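L-threonine 3-dehydrogenase (Clostridioides difficile, PDB 7OL1) probably oxidises L-threonine at its 3-hydroxyl with an NAD cofactor, as a dimeric member of the NAD-dependent epimerase/dehydratase family. Local coordinates at residues Ser308-Glu312 with Trp313-Phe317; Glu171-Cys174 with Asp175-Ser179; Ala208-Ile211 with Tyr212-Leu216; Ile40-Arg43 with Asn44-Glu48; Arg80-Glu83 with Ile84-Tyr88. All coordinates share one frame; numbering follows the deposited sequence.

Interaction 1 of 5, residues Ser308-Glu312 with Trp313-Phe317; sequences SAVKE and WNFKF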
# COMPACT_ATOMS: atom_id res chain seq x y z
N SER A 308 -0.47 4.05 -21.52
CA SER A 308 -0.11 5.28 -20.77
C SER A 308 1.38 5.53 -20.99
O SER A 308 1.76 6.70 -21.30
CB SER A 308 -0.47 5.21 -19.32
OG SER A 308 -1.81 4.77 -19.14
N ALA A 309 2.19 4.45 -20.90
CA ALA A 309 3.66 4.50 -21.04
C ALA A 309 3.97 5.09 -22.41
O ALA A 309 4.69 6.13 -22.47
CB ALA A 309 4.29 3.14 -20.87
N VAL A 310 3.36 4.48 -23.45
CA VAL A 310 3.54 4.94 -24.86
C VAL A 310 3.06 6.39 -24.99
O VAL A 310 3.80 7.21 -25.52
CB VAL A 310 2.84 4.08 -25.92
CG1 VAL A 310 3.21 4.63 -27.29
CG2 VAL A 310 3.17 2.59 -25.81
N LYS A 311 1.90 6.72 -24.45
CA LYS A 311 1.37 8.10 -24.66
C LYS A 311 2.26 9.11 -23.92
O LYS A 311 2.45 10.19 -24.47
CB LYS A 311 -0.12 8.20 -24.30
CG LYS A 311 -1.06 7.47 -25.25
CD LYS A 311 -2.54 7.63 -24.92
CE LYS A 311 -3.31 6.34 -25.14
NZ LYS A 311 -4.58 6.30 -24.38
N GLU A 312 2.80 8.81 -22.74
CA GLU A 312 3.29 9.86 -21.80
C GLU A 312 4.80 10.10 -21.94
O GLU A 312 5.26 11.21 -21.60
CB GLU A 312 2.86 9.49 -20.39
CG GLU A 312 1.36 9.45 -20.19
CD GLU A 312 0.92 9.08 -18.78
OE1 GLU A 312 1.50 9.65 -17.81
OE2 GLU A 312 0.01 8.24 -18.66
N TRP A 313 5.57 9.11 -22.38
CA TRP A 313 7.06 9.22 -22.46
C TRP A 313 7.59 8.31 -23.57
O TRP A 313 8.82 8.11 -23.63
CB TRP A 313 7.73 8.92 -21.10
CG TRP A 313 7.33 7.65 -20.41
CD1 TRP A 313 6.27 7.47 -19.55
CD2 TRP A 313 8.00 6.38 -20.46
NE1 TRP A 313 6.22 6.17 -19.10
CE2 TRP A 313 7.28 5.48 -19.65
CE3 TRP A 313 9.14 5.91 -21.10
CZ2 TRP A 313 7.66 4.15 -19.48
CZ3 TRP A 313 9.54 4.60 -20.91
CH2 TRP A 313 8.80 3.73 -20.11
N ASN A 314 6.71 7.81 -24.43
CA ASN A 314 7.11 7.18 -25.71
C ASN A 314 7.88 5.89 -25.42
O ASN A 314 8.93 5.63 -26.06
CB ASN A 314 7.88 8.18 -26.58
CG ASN A 314 8.09 7.65 -27.98
OD1 ASN A 314 7.41 6.72 -28.43
ND2 ASN A 314 9.06 8.21 -28.67
N PHE A 315 7.37 5.08 -24.50
CA PHE A 315 7.88 3.70 -24.29
C PHE A 315 8.00 3.04 -25.67
O PHE A 315 7.05 3.02 -26.45
CB PHE A 315 6.99 2.93 -23.32
CG PHE A 315 7.25 1.45 -23.29
CD1 PHE A 315 8.45 0.95 -22.83
CD2 PHE A 315 6.27 0.55 -23.69
CE1 PHE A 315 8.67 -0.42 -22.76
CE2 PHE A 315 6.49 -0.82 -23.64
CZ PHE A 315 7.69 -1.31 -23.16
N LYS A 316 9.20 2.55 -25.97
CA LYS A 316 9.57 1.90 -27.24
C LYS A 316 10.04 0.50 -26.84
O LYS A 316 9.96 0.21 -25.66
CB LYS A 316 10.55 2.85 -27.93
CG LYS A 316 11.26 2.42 -29.22
CD LYS A 316 12.19 3.53 -29.74
CE LYS A 316 11.85 4.89 -29.14
NZ LYS A 316 12.61 6.01 -29.73
N PHE A 317 10.40 -0.35 -27.78
CA PHE A 317 11.04 -1.67 -27.53
C PHE A 317 11.35 -2.34 -28.87
O PHE A 317 10.68 -2.02 -29.85
CB PHE A 317 10.14 -2.51 -26.63
CG PHE A 317 8.98 -3.16 -27.32
CD1 PHE A 317 9.13 -4.40 -27.92
CD2 PHE A 317 7.73 -2.56 -27.31
CE1 PHE A 317 8.04 -5.04 -28.50
CE2 PHE A 317 6.64 -3.21 -27.89
CZ PHE A 317 6.80 -4.45 -28.46

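Interaction 2 of 5, residues Glu171-Cys174 with Asp175-Ser179; sequences ELLC and DYYHS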
# COMPACT_ATOMS: atom_id res chain seq x y z
N GLU A 171 4.52 2.18 -4.62
CA GLU A 171 3.88 3.03 -5.67
C GLU A 171 3.18 4.20 -4.97
O GLU A 171 3.49 5.37 -5.28
CB GLU A 171 2.95 2.21 -6.55
CG GLU A 171 3.66 1.38 -7.60
CD GLU A 171 2.74 0.47 -8.40
OE1 GLU A 171 3.23 -0.55 -8.93
OE2 GLU A 171 1.53 0.78 -8.51
N LEU A 172 2.34 3.90 -3.97
CA LEU A 172 1.54 4.93 -3.26
C LEU A 172 2.47 5.97 -2.64
O LEU A 172 2.15 7.18 -2.69
CB LEU A 172 0.69 4.23 -2.20
CG LEU A 172 -0.47 3.45 -2.80
CD1 LEU A 172 -1.13 2.52 -1.80
CD2 LEU A 172 -1.49 4.43 -3.35
N LEU A 173 3.59 5.52 -2.11
CA LEU A 173 4.50 6.35 -1.28
C LEU A 173 5.31 7.24 -2.22
O LEU A 173 5.45 8.48 -1.97
CB LEU A 173 5.37 5.37 -0.50
CG LEU A 173 5.92 5.83 0.83
CD1 LEU A 173 4.88 6.54 1.67
CD2 LEU A 173 6.44 4.60 1.55
N CYS A 174 5.82 6.62 -3.29
CA CYS A 174 6.54 7.36 -4.34
C CYS A 174 5.62 8.42 -4.94
O CYS A 174 6.11 9.56 -5.14
CB CYS A 174 7.08 6.40 -5.38
SG CYS A 174 8.35 5.29 -4.73
N ASP A 175 4.34 8.12 -5.20
CA ASP A 175 3.42 9.16 -5.76
C ASP A 175 3.19 10.23 -4.68
O ASP A 175 3.14 11.42 -5.05
CB ASP A 175 2.13 8.60 -6.37
CG ASP A 175 2.29 8.00 -7.77
OD1 ASP A 175 3.43 7.99 -8.32
OD2 ASP A 175 1.29 7.49 -8.29
N TYR A 176 3.10 9.86 -3.40
CA TYR A 176 2.88 10.85 -2.30
C TYR A 176 4.06 11.84 -2.26
O TYR A 176 3.78 13.03 -2.03
CB TYR A 176 2.70 10.20 -0.92
CG TYR A 176 2.61 11.18 0.23
CD1 TYR A 176 1.40 11.79 0.54
CD2 TYR A 176 3.69 11.47 1.05
CE1 TYR A 176 1.27 12.69 1.59
CE2 TYR A 176 3.59 12.37 2.11
CZ TYR A 176 2.37 13.00 2.38
OH TYR A 176 2.20 13.91 3.41
N TYR A 177 5.30 11.39 -2.47
CA TYR A 177 6.49 12.26 -2.32
C TYR A 177 6.44 13.28 -3.47
O TYR A 177 6.80 14.47 -3.24
CB TYR A 177 7.78 11.44 -2.15
CG TYR A 177 8.10 11.16 -0.70
CD1 TYR A 177 7.47 10.15 0.01
CD2 TYR A 177 8.96 11.98 0.01
CE1 TYR A 177 7.71 9.94 1.36
CE2 TYR A 177 9.23 11.78 1.35
CZ TYR A 177 8.60 10.76 2.03
OH TYR A 177 8.88 10.58 3.35
N HIS A 178 5.91 12.88 -4.63
CA HIS A 178 5.70 13.82 -5.77
C HIS A 178 4.53 14.77 -5.49
O HIS A 178 4.70 16.00 -5.60
CB HIS A 178 5.47 13.08 -7.08
CG HIS A 178 5.20 14.05 -8.18
ND1 HIS A 178 6.20 14.87 -8.69
CD2 HIS A 178 4.04 14.39 -8.80
CE1 HIS A 178 5.68 15.65 -9.60
NE2 HIS A 178 4.36 15.39 -9.67
N SER A 179 3.37 14.25 -5.12
CA SER A 179 2.14 15.07 -5.00
C SER A 179 2.31 16.10 -3.89
O SER A 179 1.74 17.17 -3.97
CB SER A 179 0.88 14.21 -4.86
OG SER A 179 0.70 13.66 -3.57

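Interaction 3 of 5, residues Ala208-Ile211 with Tyr212-Leu216; sequences AVDI and YYEAL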
# COMPACT_ATOMS: atom_id res chain seq x y z
N ALA A 208 11.72 -19.01 -18.77
CA ALA A 208 12.01 -18.50 -20.13
C ALA A 208 13.50 -18.22 -20.31
O ALA A 208 13.87 -17.96 -21.46
CB ALA A 208 11.19 -17.28 -20.46
N VAL A 209 14.31 -18.25 -19.25
CA VAL A 209 15.80 -18.14 -19.37
C VAL A 209 16.39 -19.55 -19.48
O VAL A 209 16.99 -19.83 -20.53
CB VAL A 209 16.43 -17.35 -18.21
CG1 VAL A 209 17.93 -17.18 -18.42
CG2 VAL A 209 15.77 -15.99 -18.05
N ASP A 210 16.16 -20.40 -18.47
CA ASP A 210 16.67 -21.80 -18.40
C ASP A 210 16.36 -22.58 -19.69
O ASP A 210 17.17 -23.43 -20.06
CB ASP A 210 16.12 -22.54 -17.17
CG ASP A 210 17.03 -23.62 -16.58
OD1 ASP A 210 18.21 -23.72 -17.02
OD2 ASP A 210 16.56 -24.34 -15.67
N ILE A 211 15.24 -22.31 -20.36
CA ILE A 211 14.85 -23.01 -21.62
C ILE A 211 15.98 -22.89 -22.64
O ILE A 211 16.23 -23.87 -23.35
CB ILE A 211 13.51 -22.48 -22.19
CG1 ILE A 211 12.93 -23.43 -23.24
CG2 ILE A 211 13.67 -21.07 -22.75
CD1 ILE A 211 11.56 -23.05 -23.73
N TYR A 212 16.62 -21.72 -22.75
CA TYR A 212 17.68 -21.46 -23.76
C TYR A 212 18.96 -22.21 -23.37
O TYR A 212 19.68 -22.68 -24.28
CB TYR A 212 17.95 -19.96 -23.91
CG TYR A 212 16.84 -19.16 -24.54
CD1 TYR A 212 16.61 -19.22 -25.90
CD2 TYR A 212 16.04 -18.33 -23.79
CE1 TYR A 212 15.60 -18.48 -26.49
CE2 TYR A 212 15.02 -17.59 -24.36
CZ TYR A 212 14.80 -17.66 -25.73
OH TYR A 212 13.80 -16.93 -26.30
N TYR A 213 19.23 -22.32 -22.06
CA TYR A 213 20.38 -23.08 -21.50
C TYR A 213 20.16 -24.56 -21.87
O TYR A 213 20.97 -25.10 -22.64
CB TYR A 213 20.57 -22.81 -20.00
CG TYR A 213 21.26 -21.51 -19.64
CD1 TYR A 213 20.71 -20.29 -20.00
CD2 TYR A 213 22.46 -21.47 -18.94
CE1 TYR A 213 21.31 -19.09 -19.68
CE2 TYR A 213 23.08 -20.27 -18.62
CZ TYR A 213 22.50 -19.07 -18.99
OH TYR A 213 23.04 -17.85 -18.70
N GLU A 214 19.05 -25.16 -21.45
CA GLU A 214 18.76 -26.61 -21.67
C GLU A 214 18.55 -26.90 -23.17
O GLU A 214 18.38 -28.09 -23.47
CB GLU A 214 17.53 -27.08 -20.89
CG GLU A 214 17.65 -26.96 -19.38
CD GLU A 214 18.83 -27.68 -18.76
OE1 GLU A 214 19.24 -28.72 -19.29
OE2 GLU A 214 19.34 -27.18 -17.73
N ALA A 215 18.57 -25.91 -24.06
CA ALA A 215 18.38 -26.09 -25.53
C ALA A 215 19.72 -26.36 -26.21
O ALA A 215 19.79 -27.24 -27.10
CB ALA A 215 17.70 -24.89 -26.14
N LEU A 216 20.75 -25.60 -25.82
CA LEU A 216 22.12 -25.69 -26.37
C LEU A 216 22.93 -26.77 -25.62
O LEU A 216 24.00 -27.16 -26.14
CB LEU A 216 22.78 -24.31 -26.24
CG LEU A 216 22.22 -23.22 -27.15
CD1 LEU A 216 22.95 -21.90 -26.93
CD2 LEU A 216 22.30 -23.63 -28.61

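Interaction 4 of 5, residues Ile40-Arg43 with Asn44-Glu48; sequences IKLR and NEYGE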
# COMPACT_ATOMS: atom_id res chain seq x y z
N ILE A 40 26.73 -1.39 -15.86
CA ILE A 40 27.59 -1.47 -17.08
C ILE A 40 27.07 -0.55 -18.18
O ILE A 40 27.87 0.18 -18.77
CB ILE A 40 27.63 -2.91 -17.58
CG1 ILE A 40 28.44 -3.80 -16.64
CG2 ILE A 40 28.14 -2.92 -19.00
CD1 ILE A 40 28.08 -5.27 -16.77
N LYS A 41 25.77 -0.60 -18.48
CA LYS A 41 25.19 0.23 -19.56
C LYS A 41 25.43 1.72 -19.25
O LYS A 41 25.93 2.46 -20.13
CB LYS A 41 23.71 -0.11 -19.76
CG LYS A 41 22.98 0.86 -20.68
CD LYS A 41 21.53 0.55 -20.97
CE LYS A 41 20.81 1.78 -21.49
NZ LYS A 41 20.92 1.93 -22.95
N LEU A 42 25.08 2.15 -18.04
CA LEU A 42 25.10 3.60 -17.67
C LEU A 42 26.55 4.09 -17.57
O LEU A 42 26.80 5.28 -17.89
CB LEU A 42 24.34 3.79 -16.36
CG LEU A 42 22.87 3.37 -16.39
CD1 LEU A 42 22.24 3.52 -15.02
CD2 LEU A 42 22.10 4.19 -17.41
N ARG A 43 27.48 3.21 -17.16
CA ARG A 43 28.95 3.46 -17.16
C ARG A 43 29.39 3.83 -18.57
O ARG A 43 29.98 4.93 -18.72
CB ARG A 43 29.74 2.24 -16.67
CG ARG A 43 29.90 2.20 -15.16
CD ARG A 43 30.40 0.89 -14.56
NE ARG A 43 30.62 1.15 -13.14
CZ ARG A 43 30.99 0.25 -12.24
NH1 ARG A 43 31.21 -1.01 -12.58
NH2 ARG A 43 31.14 0.63 -10.98
N ASN A 44 29.08 2.97 -19.56
CA ASN A 44 29.41 3.17 -21.00
C ASN A 44 28.83 4.49 -21.50
O ASN A 44 29.52 5.16 -22.27
CB ASN A 44 28.90 2.04 -21.89
CG ASN A 44 29.60 0.73 -21.64
OD1 ASN A 44 30.65 0.67 -21.00
ND2 ASN A 44 29.03 -0.36 -22.14
N GLU A 45 27.62 4.86 -21.04
CA GLU A 45 26.81 5.95 -21.64
C GLU A 45 27.01 7.28 -20.89
O GLU A 45 26.64 8.33 -21.47
CB GLU A 45 25.33 5.58 -21.62
CG GLU A 45 24.99 4.48 -22.60
CD GLU A 45 23.52 4.16 -22.80
OE1 GLU A 45 22.63 5.06 -22.61
OE2 GLU A 45 23.28 3.01 -23.16
N TYR A 46 27.45 7.25 -19.64
CA TYR A 46 27.45 8.45 -18.76
C TYR A 46 28.81 8.64 -18.07
O TYR A 46 28.98 9.70 -17.43
CB TYR A 46 26.32 8.36 -17.73
CG TYR A 46 24.93 8.55 -18.27
CD1 TYR A 46 24.25 7.52 -18.90
CD2 TYR A 46 24.26 9.75 -18.10
CE1 TYR A 46 22.97 7.69 -19.40
CE2 TYR A 46 22.97 9.94 -18.59
CZ TYR A 46 22.33 8.90 -19.23
OH TYR A 46 21.06 9.09 -19.69
N GLY A 47 29.70 7.63 -18.12
CA GLY A 47 31.09 7.75 -17.65
C GLY A 47 31.36 6.88 -16.44
O GLY A 47 30.62 7.02 -15.46
N GLU A 48 32.42 6.05 -16.50
CA GLU A 48 32.83 5.11 -15.42
C GLU A 48 32.88 5.84 -14.05
O GLU A 48 32.63 5.19 -13.00
CB GLU A 48 34.18 4.48 -15.80
CG GLU A 48 34.06 3.14 -16.53
CD GLU A 48 34.56 1.95 -15.71
OE1 GLU A 48 35.33 2.18 -14.74
OE2 GLU A 48 34.20 0.80 -16.04

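Interaction 5 of 5, residues Arg80-Glu83 with Ile84-Tyr88; sequences RFFE and IAKKY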
# COMPACT_ATOMS: atom_id res chain seq x y z
N ARG A 80 23.95 6.44 6.32
CA ARG A 80 25.06 6.03 5.41
C ARG A 80 24.58 6.25 3.96
O ARG A 80 25.39 6.72 3.14
CB ARG A 80 25.54 4.60 5.69
CG ARG A 80 26.36 4.01 4.56
CD ARG A 80 27.86 3.83 4.69
NE ARG A 80 28.50 5.12 4.77
CZ ARG A 80 29.66 5.48 4.20
NH1 ARG A 80 30.37 4.68 3.42
NH2 ARG A 80 30.08 6.72 4.41
N PHE A 81 23.31 5.96 3.68
CA PHE A 81 22.68 6.17 2.35
C PHE A 81 22.92 7.62 1.97
O PHE A 81 23.44 7.90 0.85
CB PHE A 81 21.19 5.83 2.42
CG PHE A 81 20.45 5.58 1.13
CD1 PHE A 81 20.84 6.15 -0.07
CD2 PHE A 81 19.28 4.83 1.15
CE1 PHE A 81 20.13 5.91 -1.22
CE2 PHE A 81 18.56 4.62 -0.00
CZ PHE A 81 18.99 5.16 -1.19
N PHE A 82 22.59 8.53 2.89
CA PHE A 82 22.75 10.00 2.68
C PHE A 82 24.23 10.34 2.46
O PHE A 82 24.54 11.17 1.60
CB PHE A 82 22.21 10.76 3.88
CG PHE A 82 22.35 12.25 3.83
CD1 PHE A 82 21.61 13.01 2.93
CD2 PHE A 82 23.15 12.92 4.74
CE1 PHE A 82 21.70 14.39 2.92
CE2 PHE A 82 23.23 14.31 4.73
CZ PHE A 82 22.52 15.04 3.81
N GLU A 83 25.12 9.71 3.23
CA GLU A 83 26.57 9.97 3.12
C GLU A 83 26.98 9.73 1.67
O GLU A 83 27.73 10.58 1.11
CB GLU A 83 27.36 9.13 4.13
CG GLU A 83 27.24 9.66 5.55
CD GLU A 83 28.10 9.04 6.63
OE1 GLU A 83 28.58 7.88 6.47
OE2 GLU A 83 28.29 9.73 7.65
N ILE A 84 26.54 8.61 1.09
CA ILE A 84 27.00 8.20 -0.27
C ILE A 84 26.34 9.07 -1.33
O ILE A 84 27.02 9.42 -2.29
CB ILE A 84 26.82 6.70 -0.48
CG1 ILE A 84 27.85 5.96 0.37
CG2 ILE A 84 26.95 6.32 -1.95
CD1 ILE A 84 27.31 4.72 0.98
N ALA A 85 25.11 9.51 -1.13
CA ALA A 85 24.49 10.51 -2.03
C ALA A 85 25.35 11.77 -2.05
O ALA A 85 25.64 12.23 -3.17
CB ALA A 85 23.07 10.83 -1.61
N LYS A 86 25.74 12.31 -0.89
CA LYS A 86 26.48 13.60 -0.79
C LYS A 86 27.92 13.47 -1.32
O LYS A 86 28.41 14.45 -1.96
CB LYS A 86 26.53 14.09 0.65
CG LYS A 86 25.17 14.36 1.28
CD LYS A 86 24.47 15.52 0.63
CE LYS A 86 24.76 16.85 1.28
NZ LYS A 86 24.96 17.87 0.24
N LYS A 87 28.54 12.31 -1.11
CA LYS A 87 29.99 12.09 -1.40
C LYS A 87 30.28 12.27 -2.88
O LYS A 87 31.43 12.63 -3.23
CB LYS A 87 30.42 10.70 -0.93
CG LYS A 87 31.75 10.19 -1.45
CD LYS A 87 32.13 8.96 -0.62
CE LYS A 87 33.45 8.29 -0.94
NZ LYS A 87 33.63 7.07 -0.11
N TYR A 88 29.30 12.00 -3.74
CA TYR A 88 29.47 12.06 -5.21
C TYR A 88 28.52 13.11 -5.83
O TYR A 88 28.45 13.15 -7.05
CB TYR A 88 29.28 10.67 -5.83
CG TYR A 88 30.21 9.60 -5.32
CD1 TYR A 88 31.46 9.38 -5.89
CD2 TYR A 88 29.82 8.75 -4.29
CE1 TYR A 88 32.30 8.37 -5.45
CE2 TYR A 88 30.66 7.73 -3.84
CZ TYR A 88 31.90 7.54 -4.42
OH TYR A 88 32.70 6.53 -3.98

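Interaction 1 of 5, residues Ser308-Glu312 with Trp313-Phe317
Ala309, Trp313 and Phe315 meet at the C-terminal end of helix 307-313, where the chain turns out of its last turn through Asn314, a residue with positive phi. The innermost contacts are apolar: Ala309 CB lies 3.8 Å from Trp313 CZ2 and 3.7 Å from Phe315 CB, touching both the indole and the base of the phenylalanine. With chi1 at 51°, Trp313 CG sits between its own backbone N and carbonyl carbon, which turns the indole back along the last turn; Ala309 O and Phe315 CB lie over one ring face, both toward its rim. Farther out, Val310 CG2 comes near the plane of the Phe315 ring at its edge, 4.3 Å from CD2. The backbone positions these groups: Trp313 N donates to Ala309 O over 3.1 Å, while Asn314 N makes only weak bonds, to Ala309 O and Val310 O. A second shell packs round these groups. Phe260 meets the Trp313 ring edge-to-face, helix 236-248 packs against Trp313 and Phe315, and Glu312 reaches away to Ile255 N and His256 ND1. At the helix end Asn314 CA comes 3.3 Å from Val310 O, a CA-H...O contact.

Interaction 2 of 5, residues Glu171-Cys174 with Asp175-Ser179
Tyr177 packs one turn further along helix 162-181 from Leu173, and its side chain can be traced outward atom by atom. CB lies 3.8 Å from Leu173 O. At the ring, CD1 turns its edge to that same oxygen, which sits in the ring plane 3.3 Å from CD1. CE1 then passes Leu173 CD1 at 4.4 Å, a loose apolar contact, and at the tip OH hydrogen-bonds Glu124 OE1. The same Leu173 O accepts from Tyr177 N over 3.0 Å. Equivalent bonds run from Asp175 N to Glu171 O and from Tyr176 N to Leu172 O, each 2.9 Å long. Asp175 CB and CG lie near Glu171 O, yet the carboxylates of Glu171 and Asp175 do not meet. Arg158 of the second subunit salt-bridges both, and probably offsets their like charges. Glu171 also bonds Ser137 and, on strand 184-194, Arg189; Asp175 bonds Asn258. Tyr176 OH bonds Glu105 OE1 of the second subunit. The helix packs against helix 108-129 of its own chain and also against the second subunit, where Trp112 and Val165 of that subunit touch Leu173 and Leu172, consistent with the four-helix dimer interface of extended short-chain dehydrogenases.

Interaction 3 of 5, residues Ala208-Ile211 with Tyr212-Leu216
Tyr212 N bonds back to Val209 O over 2.9 Å, three residues and not four, where helix 207-217 is kinked, whereas Glu214 N makes a regular, nearly straight bond (175°) to Asp210 O over 2.9 Å. The first donor stands above the carbonyl plane of Val209; the second lies nearly in line with the Asp210 C=O. Among the side chains, Ile211 CG2 rests over one face of the Tyr212 ring, 4.2 Å from the centroid, in a CH-pi contact between consecutive residues. With CG1 anti to the backbone N (chi1 -164°), the CG2 branch falls between N and the carbonyl carbon, on the side of the ring. Tyr213 lies alongside Val209, its CE1 4.1 Å from Val209 CG1. Asp210 and Glu214 also run side by side, with OD1 of the first 3.7 Å from OE2 of the second. Their carboxylates stand 81° apart, and the likely repulsion would be eased by Arg220, which salt-bridges Glu214 OE1. Tyr212 packs on helices 269-277 and 321-334 and bonds Thr325 OG1, while Ile211 packs on Ile276 and Tyr221. The helix thus belongs with the C-terminal elements that form the smaller lobe of extended short-chain dehydrogenases, which in relatives contributes to substrate binding.

Interaction 4 of 5, residues Ile40-Arg43 with Asn44-Glu48
Tyr46 presents its ring edge to Leu42, whose carbonyl O lies in the ring plane 3.5 Å from CD1, while Leu42 CD2 stands beside CE1 at 4.1 Å, the two side chains running the same way. The other flat pair, the Arg43 guanidinium and the Glu48 carboxylate, has planes 32° apart but no ion contact, Arg43 NE and Glu48 OE2 being 4.6 Å apart. Those groups bond outward, Arg43 NH1 to Val64 O and Glu48 OE2 to Ser67 OG. A side-chain salt bridge also spans the turn, Lys41 NZ to Glu45 OE2, 2.6 Å long and met on the syn side of the carboxylate. An extended Lys41 chain that bends at its last torsion (chi4 88°) brings NZ onto that oxygen, and Gln241 OE1 takes a second bond from NZ. Asn44 N donates to Ile40 O over 3.1 Å at 170°, and Gly47 N to Arg43 O over 2.8 Å. Gly47, with positive phi, takes the chain out of the helix. Leu42 and Tyr46 face strand 25-28 and helix 236-248. This is the C-terminal end of the helix in the first beta-alpha-beta unit (25-28, 33-46, 51-55) of a Rossmann fold, typical of NAD-binding domains.

Interaction 5 of 5, residues Arg80-Glu83 with Ile84-Tyr88
Ile84 belongs to the buried flank of helix 78-87, which lies in the Rossmann fold on the connection from strand 69-72 to strand 92-95, and Arg80 lies over it at the rim. On this inward side Phe81 and Ile84 pack against Leu26 of strand 25-28, and Ala85 against Leu129 of helix 108-129. Regular helical bonds underlie this packing, Ala85 N to Phe81 O at 3.0 Å among them. Ile84 CD1 lies over one face of the Arg80 guanidinium and along the aliphatic part of the chain, 3.8 Å from CG. Bends at chi2 and chi3 (107° and -66°) curl the arginine back over the isoleucine instead of letting it run outward. Glu83 OE1 takes a side-on grip from Arg80 NE and NH2, the NH2 bond measuring 2.8 Å. Both bonds lie near the guanidinium plane. OE1 offers NE its anti lone pair and receives NH2 from above the carboxylate plane; these two bonds hold the guanidinium's rotation, with Ile84 at one face.

The outer side is more exposed. Glu83, Lys86 and Lys87 lie there; Lys87, extended beyond CG, lays CG over the Tyr88 ring, and NZ salt-bridges Glu71 OE1. Phe82 and Lys86 lie side by side in a contact that is close although solvent-facing, the bent lysine chain covering the ring: its CD stands 3.8 Å from both Phe82 CZ and Phe82 CE1. Lys86 CG lies 3.8 Å from the Phe82 ring centroid and only 14° off its normal, a face-on CH-pi contact.

Along the chain the order is interaction 4, 5, 2, 3 and 1, all in series and none touching. Interactions 4 and 5 belong to helices of the probable cofactor-binding Rossmann domain, their centres about 20 Å apart. Helix 108-129 links 5 with 2: it covers Phe81 and Ala85 in one and Leu173 and Tyr177 in the other, with centres about 22 Å apart. Interaction 2 alone reaches the second subunit. Helix 236-248 similarly bridges 4 and 1, the latter at the end of helix 307-313. Interaction 3 stands apart in the C-terminal lobe, its centre about 40 Å from that of 5 and on the opposite side of the chain's centre. Together they sample the Rossmann domain, the dimer interface and the probable substrate lobe.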